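Local coordinates for protein Old Yellow Enzyme (Pichia, PDB 6AGZ) that probably catalyses, with bound flavin mononucleotide, the asymmetric reduction of enone compounds, as an old yellow enzyme of TIM-barrel fold, at residues Ser188-Leu193 against Arg239-Ala244; Ser212-Ala217 against Phe262-Ser267. One frame throughout, in Å; residues are numbered along the deposited sequence.

Contact 1: Ser188-Leu193 against Arg239-Ala244. With FMN (flavin mononucleotide), chain C.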
ATOM      1  N   SER A 188      -1.739   6.264  17.744  1.00 16.26           N
ATOM      2  CA  SER A 188      -1.683   7.090  16.546  1.00 15.57           C
ATOM      3  C   SER A 188      -2.850   6.768  15.627  1.00 15.29           C
ATOM      4  O   SER A 188      -2.719   6.764  14.399  1.00 15.26           O
ATOM      5  CB  SER A 188      -0.353   6.905  15.817  1.00 15.37           C
ATOM      6  OG  SER A 188      -0.236   7.807  14.731  1.00 17.03           O
ATOM      7  N   ALA A 189      -4.013   6.493  16.211  1.00 16.15           N
ATOM      8  CA  ALA A 189      -5.177   6.047  15.464  1.00 16.02           C
ATOM      9  C   ALA A 189      -6.411   6.833  15.890  1.00 16.60           C
ATOM     10  O   ALA A 189      -6.378   7.629  16.833  1.00 17.15           O
ATOM     11  CB  ALA A 189      -5.417   4.543  15.664  1.00 15.53           C
ATOM     12  N   HIS A 190      -7.501   6.611  15.152  1.00 17.66           N
ATOM     13  CA  HIS A 190      -8.846   7.026  15.557  1.00 19.22           C
ATOM     14  C   HIS A 190      -8.979   8.544  15.672  1.00 17.12           C
ATOM     15  O   HIS A 190      -9.705   9.057  16.526  1.00 19.41           O
ATOM     16  CB  HIS A 190      -9.256   6.346  16.864  1.00 21.84           C
ATOM     17  CG  HIS A 190      -9.362   4.857  16.759  1.00 23.99           C
ATOM     18  ND1 HIS A 190      -9.047   4.012  17.802  1.00 25.06           N
ATOM     19  CD2 HIS A 190      -9.751   4.061  15.735  1.00 24.52           C
ATOM     20  CE1 HIS A 190      -9.235   2.760  17.423  1.00 24.58           C
ATOM     21  NE2 HIS A 190      -9.663   2.762  16.174  1.00 24.49           N
ATOM     22  N   GLY A 191      -8.289   9.271  14.796  1.00 14.83           N
ATOM     23  CA  GLY A 191      -8.499  10.703  14.710  1.00 13.64           C
ATOM     24  C   GLY A 191      -8.004  11.515  15.883  1.00 12.79           C
ATOM     25  O   GLY A 191      -8.409  12.671  16.036  1.00 11.34           O
ATOM     26  N   TYR A 192      -7.154  10.946  16.731  1.00 12.30           N
ATOM     27  CA  TYR A 192      -6.530  11.714  17.799  1.00 14.57           C
ATOM     28  C   TYR A 192      -5.291  12.409  17.229  1.00 17.17           C
ATOM     29  O   TYR A 192      -5.033  12.356  16.023  1.00 20.00           O
ATOM     30  CB  TYR A 192      -6.261  10.811  19.000  1.00 14.81           C
ATOM     31  CG  TYR A 192      -7.538  10.227  19.578  1.00 16.09           C
ATOM     32  CD1 TYR A 192      -7.908   8.913  19.320  1.00 16.94           C
ATOM     33  CD2 TYR A 192      -8.390  11.005  20.355  1.00 16.82           C
ATOM     34  CE1 TYR A 192      -9.080   8.383  19.836  1.00 17.33           C
ATOM     35  CE2 TYR A 192      -9.565  10.484  20.873  1.00 15.82           C
ATOM     36  CZ  TYR A 192      -9.904   9.174  20.611  1.00 18.17           C
ATOM     37  OH  TYR A 192     -11.070   8.651  21.124  1.00 18.53           O
ATOM     38  N   LEU A 193      -4.507  13.068  18.092  1.00 15.81           N
ATOM     39  CA  LEU A 193      -3.547  14.076  17.636  1.00 15.79           C
ATOM     40  C   LEU A 193      -2.627  13.555  16.535  1.00 14.90           C
ATOM     41  O   LEU A 193      -2.515  14.163  15.462  1.00 14.26           O
ATOM     42  CB  LEU A 193      -2.713  14.586  18.812  1.00 14.23           C
ATOM     43  CG  LEU A 193      -1.758  15.709  18.392  1.00 14.73           C
ATOM     44  CD1 LEU A 193      -2.511  17.019  18.193  1.00 14.21           C
ATOM     45  CD2 LEU A 193      -0.612  15.885  19.374  1.00 16.15           C
ATOM     46  N   ARG A 239      -0.130   2.102  17.458  1.00 12.46           N
ATOM     47  CA  ARG A 239      -1.387   1.659  16.869  1.00 13.49           C
ATOM     48  C   ARG A 239      -1.773   2.572  15.715  1.00 13.36           C
ATOM     49  O   ARG A 239      -1.655   3.798  15.813  1.00 12.61           O
ATOM     50  CB  ARG A 239      -2.517   1.618  17.899  1.00 13.97           C
ATOM     51  CG  ARG A 239      -3.790   0.994  17.347  1.00 14.92           C
ATOM     52  CD  ARG A 239      -4.808   0.702  18.428  1.00 15.91           C
ATOM     53  NE  ARG A 239      -5.415  -0.611  18.235  1.00 14.66           N
ATOM     54  CZ  ARG A 239      -6.498  -1.036  18.874  1.00 15.88           C
ATOM     55  NH1 ARG A 239      -7.107  -0.249  19.749  1.00 15.53           N
ATOM     56  NH2 ARG A 239      -6.977  -2.248  18.634  1.00 15.51           N
ATOM     57  N   LEU A 240      -2.238   1.964  14.624  1.00 12.94           N
ATOM     58  CA  LEU A 240      -2.651   2.679  13.427  1.00 13.46           C
ATOM     59  C   LEU A 240      -4.013   2.171  12.974  1.00 13.70           C
ATOM     60  O   LEU A 240      -4.345   0.996  13.152  1.00 15.65           O
ATOM     61  CB  LEU A 240      -1.628   2.509  12.292  1.00 12.95           C
ATOM     62  CG  LEU A 240      -0.184   2.911  12.603  1.00 12.50           C
ATOM     63  CD1 LEU A 240       0.769   2.336  11.566  1.00 11.48           C
ATOM     64  CD2 LEU A 240      -0.050   4.424  12.674  1.00 10.87           C
ATOM     65  N   SER A 241      -4.800   3.069  12.385  1.00 13.14           N
ATOM     66  CA  SER A 241      -6.132   2.742  11.874  1.00 14.25           C
ATOM     67  C   SER A 241      -6.306   3.384  10.506  1.00 13.94           C
ATOM     68  O   SER A 241      -7.010   4.390  10.356  1.00 14.96           O
ATOM     69  CB  SER A 241      -7.224   3.206  12.841  1.00 15.24           C
ATOM     70  OG  SER A 241      -7.226   4.618  12.962  1.00 15.86           O
ATOM     71  N   PRO A 242      -5.676   2.819   9.473  1.00 14.84           N
ATOM     72  CA  PRO A 242      -5.688   3.476   8.155  1.00 14.46           C
ATOM     73  C   PRO A 242      -7.075   3.660   7.562  1.00 14.13           C
ATOM     74  O   PRO A 242      -7.311   4.658   6.870  1.00 13.85           O
ATOM     75  CB  PRO A 242      -4.831   2.539   7.291  1.00 14.80           C
ATOM     76  CG  PRO A 242      -3.998   1.768   8.266  1.00 15.13           C
ATOM     77  CD  PRO A 242      -4.865   1.591   9.472  1.00 15.15           C
ATOM     78  N   TYR A 243      -8.003   2.734   7.808  1.00 14.87           N
ATOM     79  CA  TYR A 243      -9.324   2.794   7.196  1.00 16.29           C
ATOM     80  C   TYR A 243     -10.349   3.558   8.024  1.00 16.49           C
ATOM     81  O   TYR A 243     -11.433   3.856   7.512  1.00 16.11           O
ATOM     82  CB  TYR A 243      -9.855   1.379   6.939  1.00 17.85           C
ATOM     83  CG  TYR A 243      -9.085   0.606   5.895  1.00 18.79           C
ATOM     84  CD1 TYR A 243      -9.121   0.979   4.559  1.00 18.33           C
ATOM     85  CD2 TYR A 243      -8.330  -0.506   6.244  1.00 19.57           C
ATOM     86  CE1 TYR A 243      -8.422   0.272   3.600  1.00 18.42           C
ATOM     87  CE2 TYR A 243      -7.628  -1.219   5.293  1.00 19.78           C
ATOM     88  CZ  TYR A 243      -7.676  -0.826   3.972  1.00 18.68           C
ATOM     89  OH  TYR A 243      -6.981  -1.532   3.020  1.00 18.37           O
ATOM     90  N   ALA A 244     -10.041   3.878   9.278  1.00 16.72           N
ATOM     91  CA  ALA A 244     -11.021   4.507  10.151  1.00 16.85           C
ATOM     92  C   ALA A 244     -11.362   5.915   9.674  1.00 17.60           C
ATOM     93  O   ALA A 244     -10.514   6.646   9.158  1.00 17.36           O
ATOM     94  CB  ALA A 244     -10.504   4.554  11.588  1.00 17.14           C
TER
HETATM   95  N1  FMN C 501      -8.721   1.671  21.187  1.00 14.92           N
HETATM   96  C2  FMN C 501      -7.583   2.399  21.480  1.00 15.35           C
HETATM   97  O2  FMN C 501      -6.609   2.347  20.729  1.00 14.37           O
HETATM   98  N3  FMN C 501      -7.534   3.188  22.611  1.00 15.65           N
HETATM   99  C4  FMN C 501      -8.624   3.249  23.453  1.00 17.33           C
HETATM  100  O4  FMN C 501      -8.589   3.950  24.463  1.00 20.38           O
HETATM  101  C4A FMN C 501      -9.768   2.518  23.159  1.00 16.41           C
HETATM  102  N5  FMN C 501     -10.854   2.583  24.002  1.00 17.72           N
HETATM  103  C5A FMN C 501     -11.991   1.857  23.720  1.00 18.81           C
HETATM  104  C6  FMN C 501     -13.082   1.928  24.576  1.00 20.06           C
HETATM  105  C7  FMN C 501     -14.233   1.202  24.299  1.00 21.96           C
HETATM  106  C7M FMN C 501     -15.409   1.277  25.225  1.00 22.69           C
HETATM  107  C8  FMN C 501     -14.294   0.404  23.164  1.00 21.07           C
HETATM  108  C8M FMN C 501     -15.536  -0.381  22.864  1.00 22.50           C
HETATM  109  C9  FMN C 501     -13.203   0.336  22.308  1.00 19.48           C
HETATM  110  C9A FMN C 501     -12.046   1.061  22.583  1.00 17.80           C
HETATM  111  N10 FMN C 501     -10.957   0.997  21.732  1.00 16.58           N
HETATM  112  C10 FMN C 501      -9.818   1.726  22.021  1.00 15.61           C
HETATM  113  C1' FMN C 501     -11.006   0.128  20.507  1.00 16.76           C
HETATM  114  C2' FMN C 501     -10.616  -1.291  20.930  1.00 17.21           C
HETATM  115  O2' FMN C 501      -9.295  -1.281  21.425  1.00 17.43           O
HETATM  116  C3' FMN C 501     -10.742  -2.315  19.803  1.00 17.00           C
HETATM  117  O3' FMN C 501      -9.843  -2.002  18.764  1.00 16.74           O
HETATM  118  C4' FMN C 501     -12.169  -2.365  19.265  1.00 17.18           C
HETATM  119  O4' FMN C 501     -13.078  -2.434  20.340  1.00 15.28           O
HETATM  120  C5' FMN C 501     -12.391  -3.573  18.363  1.00 17.70           C
HETATM  121  O5' FMN C 501     -12.042  -4.750  19.056  1.00 19.55           O
HETATM  122  P   FMN C 501     -13.187  -5.777  19.532  1.00 18.30           P
HETATM  123  O1P FMN C 501     -14.058  -6.127  18.348  1.00 21.30           O
HETATM  124  O2P FMN C 501     -12.554  -7.034  20.078  1.00 19.09           O
HETATM  125  O3P FMN C 501     -14.018  -5.122  20.609  1.00 16.81           O
HETATM  126  O   HOH W   1      -4.180   5.938  12.224  1.00 16.46           O

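Contact 2: Ser212-Ala217 against Phe262-Ser267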
ATOM      1  N   SER A 212       2.955  16.639   2.710  1.00 17.30           N
ATOM      2  CA  SER A 212       3.400  15.456   1.984  1.00 15.41           C
ATOM      3  C   SER A 212       3.232  14.249   2.892  1.00 15.71           C
ATOM      4  O   SER A 212       2.921  14.377   4.079  1.00 17.30           O
ATOM      5  CB  SER A 212       4.852  15.592   1.512  1.00 14.79           C
ATOM      6  OG  SER A 212       5.758  15.482   2.595  1.00 13.49           O
ATOM      7  N   ILE A 213       3.437  13.065   2.311  1.00 16.13           N
ATOM      8  CA  ILE A 213       3.369  11.837   3.098  1.00 15.83           C
ATOM      9  C   ILE A 213       4.458  11.831   4.162  1.00 15.11           C
ATOM     10  O   ILE A 213       4.199  11.561   5.340  1.00 15.44           O
ATOM     11  CB  ILE A 213       3.472  10.607   2.181  1.00 16.10           C
ATOM     12  CG1 ILE A 213       2.301  10.572   1.200  1.00 16.25           C
ATOM     13  CG2 ILE A 213       3.515   9.335   3.004  1.00 15.68           C
ATOM     14  CD1 ILE A 213       2.408   9.469   0.180  1.00 18.03           C
ATOM     15  N   GLU A 214       5.695  12.129   3.758  1.00 13.99           N
ATOM     16  CA  GLU A 214       6.799  12.178   4.711  1.00 13.51           C
ATOM     17  C   GLU A 214       6.549  13.222   5.793  1.00 13.25           C
ATOM     18  O   GLU A 214       6.844  12.990   6.971  1.00 13.29           O
ATOM     19  CB  GLU A 214       8.113  12.469   3.982  1.00 13.89           C
ATOM     20  CG  GLU A 214       8.541  11.402   2.978  1.00 14.87           C
ATOM     21  CD  GLU A 214       7.828  11.511   1.640  1.00 15.85           C
ATOM     22  OE1 GLU A 214       6.964  12.402   1.488  1.00 15.38           O
ATOM     23  OE2 GLU A 214       8.138  10.707   0.736  1.00 14.57           O
ATOM     24  N   ASN A 215       6.001  14.378   5.412  1.00 14.18           N
ATOM     25  CA  ASN A 215       5.781  15.449   6.379  1.00 14.22           C
ATOM     26  C   ASN A 215       4.635  15.121   7.328  1.00 12.84           C
ATOM     27  O   ASN A 215       4.714  15.415   8.526  1.00 13.50           O
ATOM     28  CB  ASN A 215       5.517  16.764   5.649  1.00 14.61           C
ATOM     29  CG  ASN A 215       6.761  17.322   4.990  1.00 16.60           C
ATOM     30  OD1 ASN A 215       7.815  16.684   4.988  1.00 16.25           O
ATOM     31  ND2 ASN A 215       6.646  18.516   4.423  1.00 17.14           N
ATOM     32  N   ARG A 216       3.557  14.524   6.814  1.00 13.37           N
ATOM     33  CA  ARG A 216       2.423  14.196   7.674  1.00 15.26           C
ATOM     34  C   ARG A 216       2.767  13.093   8.666  1.00 16.00           C
ATOM     35  O   ARG A 216       2.226  13.071   9.777  1.00 16.35           O
ATOM     36  CB  ARG A 216       1.215  13.790   6.829  1.00 15.34           C
ATOM     37  CG  ARG A 216       0.498  14.960   6.176  1.00 16.12           C
ATOM     38  CD  ARG A 216      -0.760  14.504   5.454  1.00 14.86           C
ATOM     39  NE  ARG A 216      -0.458  13.636   4.322  1.00 15.15           N
ATOM     40  CZ  ARG A 216      -0.268  14.071   3.080  1.00 15.55           C
ATOM     41  NH1 ARG A 216       0.002  13.210   2.108  1.00 14.28           N
ATOM     42  NH2 ARG A 216      -0.351  15.366   2.812  1.00 14.79           N
ATOM     43  N   ALA A 217       3.656  12.179   8.292  1.00 13.87           N
ATOM     44  CA  ALA A 217       4.099  11.114   9.179  1.00 12.07           C
ATOM     45  C   ALA A 217       5.267  11.528  10.061  1.00 12.77           C
ATOM     46  O   ALA A 217       5.716  10.725  10.887  1.00 13.55           O
ATOM     47  CB  ALA A 217       4.493   9.877   8.365  1.00 10.79           C
ATOM     48  N   PHE A 262       0.006   5.397   5.180  1.00 15.00           N
ATOM     49  CA  PHE A 262       0.331   4.411   6.201  1.00 12.20           C
ATOM     50  C   PHE A 262       1.258   3.330   5.663  1.00 10.76           C
ATOM     51  O   PHE A 262       1.995   2.711   6.437  1.00 12.18           O
ATOM     52  CB  PHE A 262      -0.951   3.800   6.759  1.00 13.76           C
ATOM     53  CG  PHE A 262      -1.836   4.795   7.453  1.00 16.22           C
ATOM     54  CD1 PHE A 262      -1.754   4.972   8.822  1.00 18.84           C
ATOM     55  CD2 PHE A 262      -2.737   5.563   6.733  1.00 16.11           C
ATOM     56  CE1 PHE A 262      -2.562   5.892   9.465  1.00 18.80           C
ATOM     57  CE2 PHE A 262      -3.547   6.485   7.370  1.00 16.86           C
ATOM     58  CZ  PHE A 262      -3.459   6.649   8.737  1.00 17.05           C
ATOM     59  N   GLY A 263       1.230   3.082   4.353  1.00 10.78           N
ATOM     60  CA  GLY A 263       2.244   2.227   3.758  1.00  8.73           C
ATOM     61  C   GLY A 263       3.641   2.780   3.963  1.00 10.87           C
ATOM     62  O   GLY A 263       4.580   2.037   4.267  1.00 12.95           O
ATOM     63  N   TYR A 264       3.795   4.099   3.813  1.00 11.35           N
ATOM     64  CA  TYR A 264       5.080   4.730   4.091  1.00 10.16           C
ATOM     65  C   TYR A 264       5.426   4.648   5.571  1.00 10.70           C
ATOM     66  O   TYR A 264       6.586   4.403   5.925  1.00 10.15           O
ATOM     67  CB  TYR A 264       5.070   6.185   3.623  1.00 11.02           C
ATOM     68  CG  TYR A 264       6.213   7.012   4.179  1.00 11.58           C
ATOM     69  CD1 TYR A 264       7.470   6.985   3.588  1.00 12.16           C
ATOM     70  CD2 TYR A 264       6.033   7.821   5.295  1.00 11.55           C
ATOM     71  CE1 TYR A 264       8.515   7.737   4.094  1.00 12.12           C
ATOM     72  CE2 TYR A 264       7.071   8.573   5.808  1.00 11.42           C
ATOM     73  CZ  TYR A 264       8.309   8.530   5.205  1.00 10.92           C
ATOM     74  OH  TYR A 264       9.342   9.280   5.716  1.00 12.60           O
ATOM     75  N   ILE A 265       4.445   4.866   6.451  1.00 11.97           N
ATOM     76  CA  ILE A 265       4.716   4.758   7.885  1.00 11.94           C
ATOM     77  C   ILE A 265       5.240   3.366   8.226  1.00 11.28           C
ATOM     78  O   ILE A 265       6.279   3.213   8.887  1.00 10.42           O
ATOM     79  CB  ILE A 265       3.457   5.105   8.700  1.00 13.80           C
ATOM     80  CG1 ILE A 265       3.099   6.579   8.512  1.00 13.51           C
ATOM     81  CG2 ILE A 265       3.672   4.788  10.173  1.00 13.65           C
ATOM     82  CD1 ILE A 265       1.815   6.991   9.193  1.00 14.59           C
ATOM     83  N   LEU A 266       4.531   2.329   7.770  1.00 10.50           N
ATOM     84  CA  LEU A 266       4.964   0.957   8.022  1.00 14.03           C
ATOM     85  C   LEU A 266       6.336   0.690   7.421  1.00 14.30           C
ATOM     86  O   LEU A 266       7.164   0.001   8.031  1.00 14.95           O
ATOM     87  CB  LEU A 266       3.940  -0.027   7.460  1.00 15.21           C
ATOM     88  CG  LEU A 266       2.597  -0.117   8.181  1.00 15.86           C
ATOM     89  CD1 LEU A 266       1.669  -1.025   7.408  1.00 17.05           C
ATOM     90  CD2 LEU A 266       2.787  -0.626   9.600  1.00 17.48           C
ATOM     91  N   SER A 267       6.592   1.217   6.221  1.00 14.77           N
ATOM     92  CA  SER A 267       7.903   1.047   5.605  1.00 14.63           C
ATOM     93  C   SER A 267       9.001   1.655   6.468  1.00 14.96           C
ATOM     94  O   SER A 267      10.095   1.090   6.583  1.00 15.62           O
ATOM     95  CB  SER A 267       7.911   1.670   4.208  1.00 14.21           C
ATOM     96  OG  SER A 267       9.178   1.515   3.590  1.00 11.54           O
TER
HETATM   97  O   HOH W   2       8.745  11.047   7.556  1.00 19.74           O

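Contact 1: Ser188-Leu193 against Arg239-Ala244
Ser188 and Ala189 run beside Arg239 and Leu240 in parallel register, the CA atoms of Ala189 and Leu240 being 4.7 Å apart. They lie at the C-terminal ends of adjacent strands, 183-187 and 236-240, in the eight-stranded TIM barrel that holds the flavin. Direct backbone pairing is already fading here: Ser188 N gives a weak bond to Arg239 O (3.1 Å), and one residue further on a water takes over. That water donates to Ser188 O (2.7 Å) and accepts from Ser241 N (2.9 Å), bridging the diverging chains.

The next link uses a side chain. With chi1 at 64°, Ser241 OG sits between its own backbone N and carbonyl carbon, which lets it accept the N-H of His190 at 3.0 Å in a fairly straight bond (159°). Ala189 packs into the same corner, its CB 3.6 Å from Ser241 CB, and also lies over one face of the His190 ring, offset toward the rim. His190 and Gly191, both with positive phi, form the middle of a type I' turn from Ala189 to Tyr192. The imidazole leans back toward the strand ends, with CD2 near Ser241 CB and Ala244 CB, and offers its edge to the flavin, CE1 being nearest FMN N1.

Arg239 reaches the cofactor with its CG anti to the backbone N and its chain bent at chi3. Arg239 NH1 donates to the flavin carbonyl FMN O2 (2.8 Å), a placing that would probably stabilise negative charge at the N1-C2 end of reduced flavin. NE is weakly bonded to Ser283 on the next strand. The guanidinium also grips the ribityl chain: Arg239 NH1 donates almost straight (170°) to FMN O2' at 2.9 Å, while NH2 bonds weakly to FMN O3'.

Contact 2: Ser212-Ala217 against Phe262-Ser267
Tyr264 turns its CG anti to the backbone N (chi1 165°), which carries the ring across to segment 212-217, where Ile213, Glu214 and Ala217 receive it; Glu214 chi1 (-63°) sets CG beside its own backbone N, against the phenol end, and the bend at chi2 turns the carboxylate onward. Ile213 CG2 lies 3.6 Å from Tyr264 CB and touches the root of the ring obliquely, the two side chains sliding past each other in opposite directions. Glu214 crosses Tyr264 at about a right angle: its CG is 3.6 Å from Tyr264 OH, and its carboxylate plane stands 61° from the ring. Ala217 comes in at the ring edge, CB to Tyr264 CE2 3.9 Å, and the same methyl packs on Ile265 CG1 at 3.6 Å.

Ile213 and Ala217 make apolar contacts, and a water in the plane of the Tyr264 ring adds a polar link, donating to Glu214 O (2.8 Å) and bonded to Tyr264 OH at 2.6 Å. A leucine in place of this tyrosine would probably leave the water without its hydroxyl partner and open a gap beside the Glu214 chain.

Ser212 caps the short helix, its OG accepting from Asn215 N (3.0 Å). Glu214 OE2 accepts from Ile213 N of the second subunit, and the reciprocal bond also forms, so this face belongs to the dimer interface. Helix 213-216 lies beside helix 258-274, Ile213 also touching Ala260 and Ala217 touching Gln261, while Ile265 packs against Ile198 of helix 193-198 and Leu266 meets helix 303-308.

From the N terminus, the chain leaves strand 183-187 through 188-193, passes helix 193-198 and reaches 212-217; helix 218-231 and strand 236-240 follow, and contact 1 closes at 239-244 over 45 intervening residues. Contact 2, opened within that loop, closes at 262-267 over 44, so the two closures cross rather than nest. Contact 1 joins neighbouring strand ends at the flavin; contact 2 joins helix 213-216 to helix 258-274 at the subunit boundary. Their centres lie about 13 Å apart, yet they touch: Pro242 CB meets Phe262 CD2 at 3.7 Å, and Leu240 packs on Ile265 and Leu266, seating helix 258-274 on the strand that precedes it.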